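Local coordinates for protein alpha-Amylase (Thermotoga maritima, PDB 2B5D) that is an alpha-amylase-type protein of glycoside hydrolase family 57, at residues L81-N86 and K275-P280; A33-Y38 and E72-H77; K87-T92 and L98-A103. All coordinates share one frame; numbering follows the deposited sequence.

Contact 1. Residues L81-N86 and K275-P280; sequences LIELAN and KDYIDP
Tyr277 lays its ring against Leu84 and bonds through its hydroxyl to Glu83. The fold is probably the distorted barrel of parallel strands and helices known from glycoside hydrolase family 57. The contact joins helix 68-91 to the loop that follows helix 271-274. Leu84 CG sits almost over the ring centre, 3.7 Å from the centroid of the Tyr277 ring and 10° off its normal, a CH-pi contact. Leu84 CB lies beside the CD2 and CE2 side of the ring, and Leu84 CD1 reaches back over CG and CB of Tyr277. The opposite face carries Asp276 OD1, offset toward the rim. Glu83 comes to the ring edge. Its CG is anti to the backbone N (chi1 -170°), and the extended chain carries the carboxylate out to the phenol. The carboxylate and ring planes are nearly perpendicular. Lys87 NZ is hydrogen-bonded to the same Tyr277 OH and probably helps to balance the charge of Glu83. Lys80 NZ ties the loop again at the carbonyl of Asp276. Tyr277 OH donates to Glu83 OE2 at 2.6 Å, meeting the anti side of the carboxylate 23° out of its plane.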
ATOM      1  N   LEU A  81     -10.021 -25.510  19.135  1.00 75.29           N
ATOM      2  CA  LEU A  81     -11.005 -24.652  19.763  1.00 74.84           C
ATOM      3  C   LEU A  81     -11.579 -25.217  21.068  1.00 74.88           C
ATOM      4  O   LEU A  81     -11.757 -24.460  22.018  1.00 74.28           O
ATOM      5  CB  LEU A  81     -12.113 -24.272  18.759  1.00 74.66           C
ATOM      6  CG  LEU A  81     -13.231 -23.308  19.173  1.00 74.53           C
ATOM      7  CD1 LEU A  81     -12.705 -21.919  19.622  1.00 72.38           C
ATOM      8  CD2 LEU A  81     -14.294 -23.176  18.074  1.00 74.44           C
ATOM      9  N   ILE A  82     -11.878 -26.519  21.115  1.00 75.56           N
ATOM     10  CA  ILE A  82     -12.300 -27.184  22.381  1.00 76.49           C
ATOM     11  C   ILE A  82     -11.182 -27.209  23.456  1.00 77.29           C
ATOM     12  O   ILE A  82     -11.458 -27.158  24.670  1.00 76.84           O
ATOM     13  CB  ILE A  82     -12.777 -28.636  22.165  1.00 76.68           C
ATOM     14  CG1 ILE A  82     -14.064 -28.668  21.331  1.00 76.76           C
ATOM     15  CG2 ILE A  82     -12.968 -29.355  23.530  1.00 76.16           C
ATOM     16  CD1 ILE A  82     -14.390 -30.043  20.705  1.00 76.38           C
ATOM     17  N   GLU A  83      -9.933 -27.307  22.992  1.00 78.06           N
ATOM     18  CA  GLU A  83      -8.759 -27.145  23.854  1.00 78.96           C
ATOM     19  C   GLU A  83      -8.736 -25.738  24.458  1.00 78.86           C
ATOM     20  O   GLU A  83      -8.560 -25.589  25.669  1.00 79.03           O
ATOM     21  CB  GLU A  83      -7.475 -27.430  23.072  1.00 79.18           C
ATOM     22  CG  GLU A  83      -6.200 -27.529  23.917  1.00 81.37           C
ATOM     23  CD  GLU A  83      -4.943 -27.243  23.092  1.00 83.22           C
ATOM     24  OE1 GLU A  83      -4.240 -28.207  22.724  1.00 84.20           O
ATOM     25  OE2 GLU A  83      -4.682 -26.058  22.775  1.00 82.99           O
ATOM     26  N   LEU A  84      -8.933 -24.715  23.622  1.00 79.04           N
ATOM     27  CA  LEU A  84      -9.031 -23.328  24.100  1.00 79.01           C
ATOM     28  C   LEU A  84     -10.212 -23.165  25.040  1.00 79.05           C
ATOM     29  O   LEU A  84     -10.135 -22.417  26.022  1.00 79.16           O
ATOM     30  CB  LEU A  84      -9.188 -22.339  22.949  1.00 79.30           C
ATOM     31  CG  LEU A  84      -8.682 -20.893  23.075  1.00 79.64           C
ATOM     32  CD1 LEU A  84      -9.476 -19.995  22.162  1.00 80.02           C
ATOM     33  CD2 LEU A  84      -8.693 -20.329  24.487  1.00 80.89           C
ATOM     34  N   ALA A  85     -11.301 -23.865  24.743  1.00 78.78           N
ATOM     35  CA  ALA A  85     -12.501 -23.770  25.566  1.00 79.06           C
ATOM     36  C   ALA A  85     -12.185 -24.200  26.992  1.00 78.95           C
ATOM     37  O   ALA A  85     -12.561 -23.516  27.947  1.00 78.82           O
ATOM     38  CB  ALA A  85     -13.631 -24.608  24.980  1.00 78.74           C
ATOM     39  N   ASN A  86     -11.478 -25.326  27.114  1.00 78.96           N
ATOM     40  CA  ASN A  86     -11.000 -25.838  28.403  1.00 78.88           C
ATOM     41  C   ASN A  86     -10.028 -24.937  29.181  1.00 78.64           C
ATOM     42  O   ASN A  86     -10.220 -24.694  30.386  1.00 78.45           O
ATOM     43  CB  ASN A  86     -10.429 -27.237  28.224  1.00 78.99           C
ATOM     44  CG  ASN A  86     -11.473 -28.309  28.447  1.00 79.58           C
ATOM     45  OD1 ASN A  86     -11.577 -29.261  27.666  1.00 80.78           O
ATOM     46  ND2 ASN A  86     -12.265 -28.159  29.520  1.00 77.67           N
ATOM     47  N   LYS A 275      -1.466 -17.021  22.010  1.00 94.17           N
ATOM     48  CA  LYS A 275      -0.585 -17.124  20.819  1.00 94.23           C
ATOM     49  C   LYS A 275      -0.947 -18.150  19.732  1.00 94.01           C
ATOM     50  O   LYS A 275      -0.999 -17.799  18.549  1.00 93.76           O
ATOM     51  CB  LYS A 275       0.894 -17.289  21.253  1.00 94.61           C
ATOM     52  CG  LYS A 275       1.944 -17.534  20.112  1.00 95.07           C
ATOM     53  CD  LYS A 275       1.897 -16.505  18.943  1.00 97.18           C
ATOM     54  CE  LYS A 275       2.348 -15.088  19.338  1.00 97.34           C
ATOM     55  NZ  LYS A 275       3.834 -14.914  19.330  1.00 97.53           N
ATOM     56  N   ASP A 276      -1.174 -19.403  20.119  1.00 93.82           N
ATOM     57  CA  ASP A 276      -1.457 -20.448  19.126  1.00 93.90           C
ATOM     58  C   ASP A 276      -2.961 -20.731  18.912  1.00 93.71           C
ATOM     59  O   ASP A 276      -3.375 -21.875  18.677  1.00 93.54           O
ATOM     60  CB  ASP A 276      -0.668 -21.726  19.435  1.00 94.05           C
ATOM     61  CG  ASP A 276      -0.931 -22.247  20.822  1.00 94.29           C
ATOM     62  OD1 ASP A 276      -1.429 -21.467  21.670  1.00 94.91           O
ATOM     63  OD2 ASP A 276      -0.636 -23.436  21.062  1.00 94.58           O
ATOM     64  N   TYR A 277      -3.765 -19.669  18.998  1.00 93.52           N
ATOM     65  CA  TYR A 277      -5.173 -19.704  18.602  1.00 93.15           C
ATOM     66  C   TYR A 277      -5.492 -18.516  17.710  1.00 93.13           C
ATOM     67  O   TYR A 277      -6.556 -18.463  17.096  1.00 93.39           O
ATOM     68  CB  TYR A 277      -6.094 -19.739  19.818  1.00 92.88           C
ATOM     69  CG  TYR A 277      -5.708 -20.784  20.833  1.00 92.72           C
ATOM     70  CD1 TYR A 277      -5.064 -20.420  22.018  1.00 92.88           C
ATOM     71  CD2 TYR A 277      -5.957 -22.141  20.603  1.00 92.53           C
ATOM     72  CE1 TYR A 277      -4.695 -21.380  22.955  1.00 92.33           C
ATOM     73  CE2 TYR A 277      -5.588 -23.109  21.534  1.00 91.78           C
ATOM     74  CZ  TYR A 277      -4.960 -22.716  22.702  1.00 92.10           C
ATOM     75  OH  TYR A 277      -4.595 -23.652  23.629  1.00 92.73           O
ATOM     76  N   ILE A 278      -4.565 -17.566  17.637  1.00 93.02           N
ATOM     77  CA  ILE A 278      -4.619 -16.509  16.625  1.00 93.12           C
ATOM     78  C   ILE A 278      -3.821 -16.926  15.383  1.00 93.73           C
ATOM     79  O   ILE A 278      -3.483 -18.096  15.219  1.00 93.34           O
ATOM     80  CB  ILE A 278      -4.139 -15.128  17.172  1.00 92.93           C
ATOM     81  CG1 ILE A 278      -2.764 -15.262  17.851  1.00 92.38           C
ATOM     82  CG2 ILE A 278      -5.205 -14.523  18.087  1.00 92.02           C
ATOM     83  CD1 ILE A 278      -2.210 -13.995  18.474  1.00 92.69           C
ATOM     84  N   ASP A 279      -3.532 -15.960  14.516  1.00 94.78           N
ATOM     85  CA  ASP A 279      -2.740 -16.188  13.308  1.00 95.95           C
ATOM     86  C   ASP A 279      -1.291 -16.597  13.636  1.00 96.24           C
ATOM     87  O   ASP A 279      -0.689 -16.042  14.564  1.00 96.45           O
ATOM     88  CB  ASP A 279      -2.740 -14.914  12.458  1.00 96.18           C
ATOM     89  CG  ASP A 279      -2.627 -15.195  10.961  1.00 97.23           C
ATOM     90  OD1 ASP A 279      -1.688 -14.657  10.340  1.00 98.35           O
ATOM     91  OD2 ASP A 279      -3.476 -15.935  10.400  1.00 98.36           O
ATOM     92  N   PRO A 280      -0.732 -17.577  12.882  1.00 96.51           N
ATOM     93  CA  PRO A 280       0.684 -17.985  13.016  1.00 96.31           C
ATOM     94  C   PRO A 280       1.642 -16.803  12.821  1.00 96.06           C
ATOM     95  O   PRO A 280       2.775 -16.827  13.310  1.00 96.04           O
ATOM     96  CB  PRO A 280       0.869 -19.006  11.882  1.00 96.44           C
ATOM     97  CG  PRO A 280      -0.305 -18.783  10.935  1.00 96.55           C
ATOM     98  CD  PRO A 280      -1.426 -18.365  11.841  1.00 96.58           C
TER

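Contact 2. Residues A33-Y38 and E72-H77; sequences AITETY and EKYERH
Thr35 OG1 lies 2.6 Å from Tyr74 OH in a short hydrogen bond between two hydroxyls. Thr35 OG1 is also hydrogen-bonded to the carbonyl of Phe31, one turn earlier in its own helix. The Thr35 hydroxyl therefore links the backbone of helix 27-47 to a side chain of helix 68-91. It is anti to the carbonyl carbon (chi1 -62°), beside the backbone N, and it meets the Tyr74 ring at the edge, in plane. Ile34 covers one face of the same ring. Its CG2 stands 4.1 Å from the centroid of the Tyr74 ring, 26° off the normal, in a CH-pi contact shifted toward the hydroxyl end. Ile34 CG2 is 3.8 Å from Tyr74 CZ, while Ile34 CD1 reaches back to CD2. The two side chains run past each other in opposite directions. Ala33 O accepts from both Thr37 N and Tyr38 N, within a wider pi-type turn. Helix 97-119 closes the site through Ile113, which touches Thr35 and Tyr74, and Phe117, whose ring meets that of Tyr74. Helix 27-47 follows strand 3-11 in the chain and here packs on the helical pair 68-91 and 97-119.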
ATOM      1  N   ALA A  33     -18.555 -20.242   9.519  1.00 60.13           N
ATOM      2  CA  ALA A  33     -19.879 -20.544   8.916  1.00 58.85           C
ATOM      3  C   ALA A  33     -20.405 -21.925   9.291  1.00 58.07           C
ATOM      4  O   ALA A  33     -21.565 -22.059   9.637  1.00 57.76           O
ATOM      5  CB  ALA A  33     -19.861 -20.358   7.440  1.00 58.34           C
ATOM      6  N   ILE A  34     -19.543 -22.938   9.285  1.00 58.04           N
ATOM      7  CA  ILE A  34     -19.956 -24.306   9.671  1.00 58.37           C
ATOM      8  C   ILE A  34     -20.355 -24.346  11.141  1.00 58.50           C
ATOM      9  O   ILE A  34     -21.370 -24.939  11.519  1.00 58.54           O
ATOM     10  CB  ILE A  34     -18.838 -25.368   9.400  1.00 57.64           C
ATOM     11  CG1 ILE A  34     -18.436 -25.384   7.931  1.00 58.53           C
ATOM     12  CG2 ILE A  34     -19.309 -26.742   9.761  1.00 57.91           C
ATOM     13  CD1 ILE A  34     -17.373 -26.428   7.581  1.00 58.86           C
ATOM     14  N   THR A  35     -19.550 -23.684  11.970  1.00 59.41           N
ATOM     15  CA  THR A  35     -19.715 -23.728  13.422  1.00 58.80           C
ATOM     16  C   THR A  35     -20.898 -22.893  13.857  1.00 59.09           C
ATOM     17  O   THR A  35     -21.737 -23.361  14.624  1.00 58.36           O
ATOM     18  CB  THR A  35     -18.408 -23.287  14.153  1.00 58.96           C
ATOM     19  OG1 THR A  35     -17.360 -24.203  13.827  1.00 59.00           O
ATOM     20  CG2 THR A  35     -18.584 -23.262  15.672  1.00 57.07           C
ATOM     21  N   GLU A  36     -20.968 -21.667  13.343  1.00 59.60           N
ATOM     22  CA  GLU A  36     -21.974 -20.688  13.761  1.00 60.21           C
ATOM     23  C   GLU A  36     -23.335 -20.870  13.096  1.00 59.28           C
ATOM     24  O   GLU A  36     -24.373 -20.586  13.709  1.00 60.05           O
ATOM     25  CB  GLU A  36     -21.479 -19.272  13.460  1.00 61.15           C
ATOM     26  CG  GLU A  36     -20.083 -18.929  13.996  1.00 67.05           C
ATOM     27  CD  GLU A  36     -20.087 -18.192  15.335  1.00 74.31           C
ATOM     28  OE1 GLU A  36     -19.010 -17.621  15.672  1.00 78.26           O
ATOM     29  OE2 GLU A  36     -21.140 -18.168  16.042  1.00 76.03           O
ATOM     30  N   THR A  37     -23.347 -21.318  11.839  1.00 58.25           N
ATOM     31  CA  THR A  37     -24.599 -21.380  11.071  1.00 56.09           C
ATOM     32  C   THR A  37     -25.014 -22.762  10.602  1.00 55.36           C
ATOM     33  O   THR A  37     -26.073 -23.203  10.957  1.00 54.76           O
ATOM     34  CB  THR A  37     -24.587 -20.374   9.889  1.00 55.98           C
ATOM     35  OG1 THR A  37     -24.257 -19.075  10.379  1.00 54.00           O
ATOM     36  CG2 THR A  37     -25.957 -20.307   9.213  1.00 55.60           C
ATOM     37  N   TYR A  38     -24.194 -23.457   9.813  1.00 55.36           N
ATOM     38  CA  TYR A  38     -24.676 -24.693   9.173  1.00 55.47           C
ATOM     39  C   TYR A  38     -25.005 -25.863  10.125  1.00 56.37           C
ATOM     40  O   TYR A  38     -26.047 -26.527   9.972  1.00 56.31           O
ATOM     41  CB  TYR A  38     -23.752 -25.154   8.044  1.00 54.60           C
ATOM     42  CG  TYR A  38     -23.321 -24.051   7.124  1.00 52.51           C
ATOM     43  CD1 TYR A  38     -24.211 -23.074   6.703  1.00 52.22           C
ATOM     44  CD2 TYR A  38     -22.019 -23.985   6.675  1.00 51.32           C
ATOM     45  CE1 TYR A  38     -23.806 -22.051   5.862  1.00 50.56           C
ATOM     46  CE2 TYR A  38     -21.607 -22.974   5.824  1.00 53.26           C
ATOM     47  CZ  TYR A  38     -22.505 -22.000   5.432  1.00 52.62           C
ATOM     48  OH  TYR A  38     -22.068 -20.978   4.589  1.00 52.66           O
ATOM     49  N   GLU A  72     -11.084 -32.571   7.292  1.00 78.42           N
ATOM     50  CA  GLU A  72      -9.939 -32.880   8.165  1.00 77.80           C
ATOM     51  C   GLU A  72      -9.395 -31.631   8.869  1.00 76.75           C
ATOM     52  O   GLU A  72      -9.233 -31.634  10.092  1.00 77.09           O
ATOM     53  CB  GLU A  72      -8.841 -33.610   7.377  1.00 78.06           C
ATOM     54  CG  GLU A  72      -9.151 -35.099   7.186  1.00 78.24           C
ATOM     55  CD  GLU A  72      -8.248 -35.828   6.180  1.00 78.35           C
ATOM     56  OE1 GLU A  72      -8.571 -37.006   5.890  1.00 79.86           O
ATOM     57  OE2 GLU A  72      -7.240 -35.254   5.686  1.00 76.75           O
ATOM     58  N   LYS A  73      -9.149 -30.570   8.103  1.00 75.28           N
ATOM     59  CA  LYS A  73      -8.781 -29.263   8.666  1.00 74.42           C
ATOM     60  C   LYS A  73      -9.825 -28.686   9.638  1.00 73.59           C
ATOM     61  O   LYS A  73      -9.458 -28.069  10.640  1.00 74.18           O
ATOM     62  CB  LYS A  73      -8.451 -28.258   7.556  1.00 74.45           C
ATOM     63  CG  LYS A  73      -7.097 -28.487   6.923  1.00 75.76           C
ATOM     64  CD  LYS A  73      -7.067 -28.140   5.418  1.00 78.01           C
ATOM     65  CE  LYS A  73      -5.914 -28.871   4.656  1.00 77.39           C
ATOM     66  NZ  LYS A  73      -5.665 -30.300   5.084  1.00 76.80           N
ATOM     67  N   TYR A  74     -11.111 -28.898   9.368  1.00 72.11           N
ATOM     68  CA  TYR A  74     -12.152 -28.394  10.268  1.00 70.78           C
ATOM     69  C   TYR A  74     -12.143 -29.132  11.598  1.00 71.41           C
ATOM     70  O   TYR A  74     -12.328 -28.523  12.646  1.00 70.89           O
ATOM     71  CB  TYR A  74     -13.560 -28.461   9.632  1.00 68.69           C
ATOM     72  CG  TYR A  74     -14.653 -28.009  10.582  1.00 65.21           C
ATOM     73  CD1 TYR A  74     -15.416 -28.937  11.285  1.00 63.45           C
ATOM     74  CD2 TYR A  74     -14.892 -26.652  10.803  1.00 60.62           C
ATOM     75  CE1 TYR A  74     -16.410 -28.529  12.170  1.00 62.70           C
ATOM     76  CE2 TYR A  74     -15.866 -26.236  11.679  1.00 60.81           C
ATOM     77  CZ  TYR A  74     -16.624 -27.173  12.356  1.00 62.73           C
ATOM     78  OH  TYR A  74     -17.586 -26.754  13.223  1.00 62.15           O
ATOM     79  N   GLU A  75     -11.951 -30.448  11.528  1.00 72.93           N
ATOM     80  CA  GLU A  75     -11.925 -31.331  12.691  1.00 74.69           C
ATOM     81  C   GLU A  75     -10.786 -30.918  13.642  1.00 75.12           C
ATOM     82  O   GLU A  75     -10.970 -30.825  14.864  1.00 75.19           O
ATOM     83  CB  GLU A  75     -11.717 -32.756  12.205  1.00 74.98           C
ATOM     84  CG  GLU A  75     -12.713 -33.741  12.769  1.00 79.03           C
ATOM     85  CD  GLU A  75     -12.879 -34.998  11.901  1.00 84.39           C
ATOM     86  OE1 GLU A  75     -12.314 -36.049  12.288  1.00 86.28           O
ATOM     87  OE2 GLU A  75     -13.576 -34.950  10.846  1.00 85.77           O
ATOM     88  N   ARG A  76      -9.628 -30.635  13.048  1.00 75.50           N
ATOM     89  CA  ARG A  76      -8.444 -30.161  13.752  1.00 75.89           C
ATOM     90  C   ARG A  76      -8.630 -28.725  14.282  1.00 76.17           C
ATOM     91  O   ARG A  76      -8.164 -28.390  15.386  1.00 76.96           O
ATOM     92  CB  ARG A  76      -7.215 -30.337  12.838  1.00 76.01           C
ATOM     93  CG  ARG A  76      -6.186 -29.204  12.793  1.00 76.59           C
ATOM     94  CD  ARG A  76      -4.901 -29.655  12.071  1.00 75.70           C
ATOM     95  NE  ARG A  76      -5.167 -30.650  11.029  1.00 74.24           N
ATOM     96  CZ  ARG A  76      -5.004 -30.446   9.716  1.00 74.22           C
ATOM     97  NH1 ARG A  76      -4.554 -29.264   9.269  1.00 75.47           N
ATOM     98  NH2 ARG A  76      -5.283 -31.426   8.847  1.00 69.18           N
ATOM     99  N   HIS A  77      -9.346 -27.891  13.528  1.00 75.55           N
ATOM    100  CA  HIS A  77      -9.720 -26.562  14.017  1.00 74.92           C
ATOM    101  C   HIS A  77     -10.684 -26.658  15.208  1.00 74.54           C
ATOM    102  O   HIS A  77     -10.577 -25.923  16.185  1.00 74.01           O
ATOM    103  CB  HIS A  77     -10.334 -25.745  12.888  1.00 74.98           C
ATOM    104  CG  HIS A  77     -11.145 -24.578  13.355  1.00 75.49           C
ATOM    105  ND1 HIS A  77     -10.621 -23.309  13.470  1.00 76.58           N
ATOM    106  CD2 HIS A  77     -12.447 -24.485  13.722  1.00 76.22           C
ATOM    107  CE1 HIS A  77     -11.563 -22.483  13.896  1.00 77.22           C
ATOM    108  NE2 HIS A  77     -12.680 -23.171  14.057  1.00 76.71           N
TER

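Contact 3. Residues K87-T92 and L98-A103; sequences KEVERT and LKHKMA
Segments 87-91 and 98-103, parts of helices 68-91 and 97-119, run nearly antiparallel, at 157°, with their axes 8.5 Å apart in a helical hairpin. The CA atoms of Val89 and Ala103, and of Thr92 and His100, are nearest across the pair. Ala103 CB fits against the backbone of the first helix, 4.0 Å from Val89 CA and 3.6 Å from Thr92 OG1. Thr92 puts its hydroxyl between its own backbone N and carbonyl carbon (chi1 54°). From there Thr92 OG1 donates back to Glu88 O at 2.7 Å, tilted 18° from the carbonyl plane. The same hydroxyl touches His100 CD2 at 3.2 Å, approaching the ring obliquely. Thr92 CG2 turns the other way and packs on Lys99 CG. The His100 ring crosses to the first helix edge-on, with NE2 3.2 Å from Val89 O and 4.0 Å from Val89 CG2. His100 NE2 has a weak hydrogen bond to Lys93 NZ. The Glu88 carboxylate bonds elsewhere, to Tyr291 and in a salt bridge to Arg269. Glu88 O accepts from both Thr92 N and Thr92 OG1. The Thr92 hydroxyl is thus bonded within its own segment and meets Ala103 and His100 at carbon atoms.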
ATOM      1  N   LYS A  87      -9.005 -24.438  28.489  1.00 78.63           N
ATOM      2  CA  LYS A  87      -8.109 -23.423  29.031  1.00 78.90           C
ATOM      3  C   LYS A  87      -8.915 -22.262  29.596  1.00 79.06           C
ATOM      4  O   LYS A  87      -8.496 -21.604  30.557  1.00 79.26           O
ATOM      5  CB  LYS A  87      -7.208 -22.871  27.930  1.00 79.18           C
ATOM      6  CG  LYS A  87      -5.767 -23.352  27.890  1.00 80.38           C
ATOM      7  CD  LYS A  87      -4.948 -22.333  27.091  1.00 82.22           C
ATOM      8  CE  LYS A  87      -3.444 -22.634  27.049  1.00 83.33           C
ATOM      9  NZ  LYS A  87      -3.012 -23.412  25.840  1.00 82.41           N
ATOM     10  N   GLU A  88     -10.073 -22.012  28.983  1.00 79.03           N
ATOM     11  CA  GLU A  88     -10.873 -20.852  29.304  1.00 78.72           C
ATOM     12  C   GLU A  88     -11.783 -21.090  30.491  1.00 79.27           C
ATOM     13  O   GLU A  88     -11.996 -20.170  31.289  1.00 78.77           O
ATOM     14  CB  GLU A  88     -11.648 -20.362  28.076  1.00 78.70           C
ATOM     15  CG  GLU A  88     -10.865 -19.363  27.205  1.00 77.36           C
ATOM     16  CD  GLU A  88     -10.679 -17.978  27.854  1.00 78.09           C
ATOM     17  OE1 GLU A  88     -11.631 -17.478  28.485  1.00 78.52           O
ATOM     18  OE2 GLU A  88      -9.589 -17.369  27.725  1.00 77.14           O
ATOM     19  N   VAL A  89     -12.297 -22.315  30.626  1.00 79.90           N
ATOM     20  CA  VAL A  89     -13.120 -22.657  31.791  1.00 81.25           C
ATOM     21  C   VAL A  89     -12.347 -22.572  33.133  1.00 82.05           C
ATOM     22  O   VAL A  89     -12.935 -22.209  34.154  1.00 82.17           O
ATOM     23  CB  VAL A  89     -13.917 -23.997  31.631  1.00 80.91           C
ATOM     24  CG1 VAL A  89     -13.011 -25.141  31.301  1.00 82.08           C
ATOM     25  CG2 VAL A  89     -14.697 -24.321  32.911  1.00 81.17           C
ATOM     26  N   GLU A  90     -11.046 -22.878  33.119  1.00 83.14           N
ATOM     27  CA  GLU A  90     -10.195 -22.690  34.313  1.00 84.33           C
ATOM     28  C   GLU A  90      -9.789 -21.233  34.548  1.00 84.45           C
ATOM     29  O   GLU A  90     -10.003 -20.708  35.641  1.00 84.86           O
ATOM     30  CB  GLU A  90      -8.959 -23.614  34.306  1.00 84.77           C
ATOM     31  CG  GLU A  90      -9.090 -24.868  35.190  0.65 86.43           C
ATOM     32  CD  GLU A  90      -8.699 -24.638  36.660  0.65 88.68           C
ATOM     33  OE1 GLU A  90      -8.121 -25.575  37.265  0.65 89.61           O
ATOM     34  OE2 GLU A  90      -8.960 -23.539  37.211  0.65 89.00           O
ATOM     35  N   ARG A  91      -9.227 -20.587  33.525  1.00 84.59           N
ATOM     36  CA  ARG A  91      -8.818 -19.177  33.602  1.00 84.53           C
ATOM     37  C   ARG A  91      -9.966 -18.238  33.993  1.00 84.06           C
ATOM     38  O   ARG A  91      -9.722 -17.153  34.518  1.00 83.66           O
ATOM     39  CB  ARG A  91      -8.160 -18.743  32.276  1.00 85.05           C
ATOM     40  CG  ARG A  91      -7.892 -17.222  32.080  1.00 87.11           C
ATOM     41  CD  ARG A  91      -6.491 -16.766  32.530  1.00 91.33           C
ATOM     42  NE  ARG A  91      -5.773 -15.987  31.498  1.00 94.58           N
ATOM     43  CZ  ARG A  91      -5.735 -14.648  31.401  1.00 95.52           C
ATOM     44  NH1 ARG A  91      -6.386 -13.887  32.278  1.00 95.81           N
ATOM     45  NH2 ARG A  91      -5.043 -14.063  30.418  1.00 94.65           N
ATOM     46  N   THR A  92     -11.212 -18.648  33.738  1.00 83.95           N
ATOM     47  CA  THR A  92     -12.375 -17.797  34.054  1.00 83.79           C
ATOM     48  C   THR A  92     -12.914 -17.962  35.475  1.00 83.84           C
ATOM     49  O   THR A  92     -13.608 -17.069  35.988  1.00 83.27           O
ATOM     50  CB  THR A  92     -13.551 -17.975  33.055  1.00 83.80           C
ATOM     51  OG1 THR A  92     -13.917 -19.357  32.961  1.00 83.53           O
ATOM     52  CG2 THR A  92     -13.189 -17.417  31.674  1.00 83.54           C
ATOM     53  N   LEU A  98     -20.682 -14.604  35.055  1.00 71.85           N
ATOM     54  CA  LEU A  98     -21.273 -14.657  33.699  1.00 70.83           C
ATOM     55  C   LEU A  98     -20.251 -15.209  32.722  1.00 70.57           C
ATOM     56  O   LEU A  98     -20.528 -16.147  31.964  1.00 70.46           O
ATOM     57  CB  LEU A  98     -21.761 -13.270  33.243  1.00 70.19           C
ATOM     58  CG  LEU A  98     -23.074 -12.772  33.867  1.00 69.19           C
ATOM     59  CD1 LEU A  98     -23.394 -11.344  33.464  1.00 66.36           C
ATOM     60  CD2 LEU A  98     -24.245 -13.700  33.535  1.00 67.65           C
ATOM     61  N   LYS A  99     -19.056 -14.629  32.800  1.00 70.51           N
ATOM     62  CA  LYS A  99     -17.921 -14.950  31.967  1.00 70.65           C
ATOM     63  C   LYS A  99     -17.481 -16.385  32.190  1.00 70.89           C
ATOM     64  O   LYS A  99     -17.259 -17.119  31.219  1.00 71.18           O
ATOM     65  CB  LYS A  99     -16.794 -13.970  32.262  1.00 70.37           C
ATOM     66  CG  LYS A  99     -15.560 -14.139  31.404  1.00 71.17           C
ATOM     67  CD  LYS A  99     -14.629 -12.975  31.640  1.00 70.28           C
ATOM     68  CE  LYS A  99     -13.437 -13.069  30.741  1.00 72.31           C
ATOM     69  NZ  LYS A  99     -12.522 -11.920  31.023  1.00 74.74           N
ATOM     70  N   HIS A 100     -17.385 -16.797  33.457  1.00 71.06           N
ATOM     71  CA  HIS A 100     -17.128 -18.224  33.785  1.00 70.58           C
ATOM     72  C   HIS A 100     -18.191 -19.164  33.216  1.00 69.67           C
ATOM     73  O   HIS A 100     -17.861 -20.178  32.621  1.00 69.21           O
ATOM     74  CB  HIS A 100     -16.967 -18.475  35.301  1.00 70.68           C
ATOM     75  CG  HIS A 100     -16.592 -19.894  35.632  1.00 71.18           C
ATOM     76  ND1 HIS A 100     -17.484 -20.795  36.175  1.00 71.94           N
ATOM     77  CD2 HIS A 100     -15.442 -20.581  35.431  1.00 71.81           C
ATOM     78  CE1 HIS A 100     -16.894 -21.971  36.312  1.00 73.19           C
ATOM     79  NE2 HIS A 100     -15.653 -21.866  35.873  1.00 73.61           N
ATOM     80  N   LYS A 101     -19.459 -18.811  33.426  1.00 69.33           N
ATOM     81  CA  LYS A 101     -20.604 -19.582  32.939  1.00 69.28           C
ATOM     82  C   LYS A 101     -20.595 -19.776  31.405  1.00 69.50           C
ATOM     83  O   LYS A 101     -20.783 -20.900  30.921  1.00 69.35           O
ATOM     84  CB  LYS A 101     -21.881 -18.900  33.387  1.00 68.95           C
ATOM     85  CG  LYS A 101     -23.133 -19.682  33.148  1.00 70.62           C
ATOM     86  CD  LYS A 101     -24.352 -18.867  33.538  1.00 70.60           C
ATOM     87  CE  LYS A 101     -25.579 -19.377  32.803  1.00 73.82           C
ATOM     88  NZ  LYS A 101     -26.796 -18.623  33.207  1.00 77.49           N
ATOM     89  N   MET A 102     -20.349 -18.681  30.666  1.00 69.29           N
ATOM     90  CA  MET A 102     -20.221 -18.692  29.210  1.00 68.93           C
ATOM     91  C   MET A 102     -19.131 -19.635  28.734  1.00 68.88           C
ATOM     92  O   MET A 102     -19.319 -20.354  27.758  1.00 68.88           O
ATOM     93  CB  MET A 102     -19.945 -17.276  28.663  1.00 69.13           C
ATOM     94  CG  MET A 102     -21.099 -16.557  27.939  1.00 69.17           C
ATOM     95  SD  MET A 102     -22.323 -17.568  27.013  1.00 69.46           S
ATOM     96  CE  MET A 102     -23.573 -17.651  28.289  1.00 71.49           C
ATOM     97  N   ALA A 103     -17.988 -19.632  29.418  1.00 69.04           N
ATOM     98  CA  ALA A 103     -16.854 -20.471  29.026  1.00 69.18           C
ATOM     99  C   ALA A 103     -17.224 -21.944  29.069  1.00 69.59           C
ATOM    100  O   ALA A 103     -16.705 -22.743  28.305  1.00 69.65           O
ATOM    101  CB  ALA A 103     -15.651 -20.196  29.905  1.00 68.61           C
TER

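Overall arrangement
All three contacts use helix 68-91, at successive places along it. Contact 2 comes first and is the deepest, its centre about 15 Å from the chain centre. The centres of contacts 1 and 3 lie about 27 and 32 Å from it. Contact 2 is wholly buried, contact 1 has the exposed Glu83 at its rim, and contact 3 is buried at four of six touching residues. Helix 27-47, loop 275-280 and helix 97-119 are the partners in contacts 2, 1 and 3. Contacts 1 and 2 both rest on a tyrosine under an aliphatic residue, but the phenol meets a carboxylate in one and a hydroxyl in the other. Contact 3 sets an alanine methyl and a threonine against the facing helix, beside a histidine ring. Lys87 joins contacts 1 and 3.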